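Side-chain contact in variant surface glycoprotein MITat 1.13 (Trypanosoma brucei, PDB 6Z8H), which probably forms part of the dense surface coat of the parasite, in which antigenically distinct variants allow evasion of the host immune response: residues I84-G89 with K302-K307. Residues are numbered along the deposited sequence; the frame is centred on the assembly and turned at random.
Sequences ILPLLG and KALLNK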
# COMPACT_ATOMS: atom_id res chain seq x y z
N ILE A 84 -20.71 -8.20 -33.17
CA ILE A 84 -20.33 -7.50 -31.94
C ILE A 84 -21.42 -7.59 -30.87
O ILE A 84 -21.11 -7.70 -29.68
CB ILE A 84 -20.01 -6.04 -32.28
CG1 ILE A 84 -18.89 -5.96 -33.31
CG2 ILE A 84 -19.69 -5.26 -31.03
CD1 ILE A 84 -18.63 -4.60 -33.82
N LEU A 85 -22.69 -7.54 -31.27
CA LEU A 85 -23.76 -7.55 -30.27
C LEU A 85 -23.67 -8.68 -29.25
O LEU A 85 -23.92 -8.42 -28.07
CB LEU A 85 -25.13 -7.49 -30.95
CG LEU A 85 -25.40 -6.26 -31.80
CD1 LEU A 85 -26.87 -6.26 -32.26
CD2 LEU A 85 -25.09 -4.97 -31.10
N PRO A 86 -23.35 -9.93 -29.61
CA PRO A 86 -23.29 -10.99 -28.59
C PRO A 86 -22.17 -10.81 -27.58
O PRO A 86 -22.16 -11.52 -26.57
CB PRO A 86 -23.07 -12.27 -29.41
CG PRO A 86 -23.65 -11.93 -30.77
CD PRO A 86 -23.29 -10.48 -30.98
N LEU A 87 -21.23 -9.91 -27.85
CA LEU A 87 -20.15 -9.65 -26.92
C LEU A 87 -20.52 -8.63 -25.87
O LEU A 87 -19.85 -8.57 -24.82
CB LEU A 87 -18.94 -9.19 -27.72
CG LEU A 87 -18.49 -10.09 -28.88
CD1 LEU A 87 -17.34 -9.41 -29.68
CD2 LEU A 87 -18.11 -11.50 -28.45
N LEU A 88 -21.54 -7.81 -26.09
CA LEU A 88 -21.69 -6.63 -25.24
C LEU A 88 -22.16 -6.96 -23.83
O LEU A 88 -21.58 -6.48 -22.86
CB LEU A 88 -22.67 -5.65 -25.89
CG LEU A 88 -22.10 -4.81 -27.02
CD1 LEU A 88 -23.23 -4.13 -27.83
CD2 LEU A 88 -21.22 -3.73 -26.52
N GLY A 89 -23.22 -7.74 -23.69
CA GLY A 89 -23.74 -8.07 -22.37
C GLY A 89 -22.74 -8.89 -21.58
O GLY A 89 -22.48 -8.64 -20.40
N LYS A 302 -30.35 -14.15 -31.37
CA LYS A 302 -31.12 -12.97 -31.73
C LYS A 302 -30.52 -12.26 -32.94
O LYS A 302 -31.25 -11.82 -33.83
CB LYS A 302 -31.18 -12.01 -30.53
CG LYS A 302 -32.01 -12.51 -29.34
CD LYS A 302 -31.69 -11.87 -28.03
CE LYS A 302 -32.41 -10.66 -27.76
NZ LYS A 302 -33.90 -10.78 -27.84
N ALA A 303 -29.19 -12.12 -32.96
CA ALA A 303 -28.51 -11.26 -33.92
C ALA A 303 -27.94 -12.02 -35.11
O ALA A 303 -27.82 -11.43 -36.18
CB ALA A 303 -27.37 -10.49 -33.22
N LEU A 304 -27.55 -13.28 -34.93
CA LEU A 304 -26.91 -14.04 -36.00
C LEU A 304 -27.77 -15.14 -36.59
O LEU A 304 -27.42 -15.66 -37.65
CB LEU A 304 -25.58 -14.63 -35.52
CG LEU A 304 -24.48 -13.59 -35.24
CD1 LEU A 304 -23.27 -14.21 -34.52
CD2 LEU A 304 -24.04 -12.92 -36.53
N LEU A 305 -28.88 -15.52 -35.94
CA LEU A 305 -29.79 -16.52 -36.48
C LEU A 305 -31.16 -15.94 -36.81
O LEU A 305 -32.13 -16.69 -36.98
CB LEU A 305 -29.95 -17.69 -35.51
CG LEU A 305 -28.69 -18.52 -35.30
CD1 LEU A 305 -28.94 -19.65 -34.31
CD2 LEU A 305 -28.18 -19.08 -36.63
N ASN A 306 -31.27 -14.61 -36.91
CA ASN A 306 -32.48 -13.95 -37.42
C ASN A 306 -33.70 -14.27 -36.55
O ASN A 306 -34.81 -14.43 -37.06
CB ASN A 306 -32.74 -14.31 -38.89
CG ASN A 306 -33.73 -13.37 -39.58
OD1 ASN A 306 -33.73 -12.16 -39.34
ND2 ASN A 306 -34.58 -13.93 -40.47
N LYS A 307 -33.50 -14.38 -35.24
CA LYS A 307 -34.58 -14.62 -34.28
C LYS A 307 -34.51 -13.58 -33.17
O LYS A 307 -34.22 -13.89 -32.01
CB LYS A 307 -34.53 -16.03 -33.71
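Leu85 and Pro86 make a small, loose apolar contact with Ala303 and Leu304. It joins the early turns of helix 78-129 to the C-terminal part of helix 294-304. CD1 of Leu85 faces the methyl group of Ala303, with 4.4 Å between CD1 and Ala303 CB. Beside this pair, CG at the ring corner of Pro86 meets the end of Leu304, with CD1 of Leu304 also 4.4 Å from Pro86 CG. The Leu304 side chain is extended: CG lies anti to the carbonyl carbon (chi1 -68°) and CD1 anti to CA (chi2 170°), which carries CD1 to the proline. The proline nitrogen has no hydrogen to donate, and helix 78-129 is kinked here. Leu87 N bonds to Ile84 O at 2.9 Å, a three-residue step. Helix 78-129 pairs with helix 34-75 in the long helical hairpin of A-type variant surface glycoproteins; Ile84 and Leu87 face that partner. Pro86 also packs on Phe296, Met299 and Val300, one to two turns earlier in helix 294-304. Arg82 hydrogen-bonds the carbonyl oxygen of Ala303. Leu379 and Leu380 of the second subunit pack on Leu85 and Ala303, respectively.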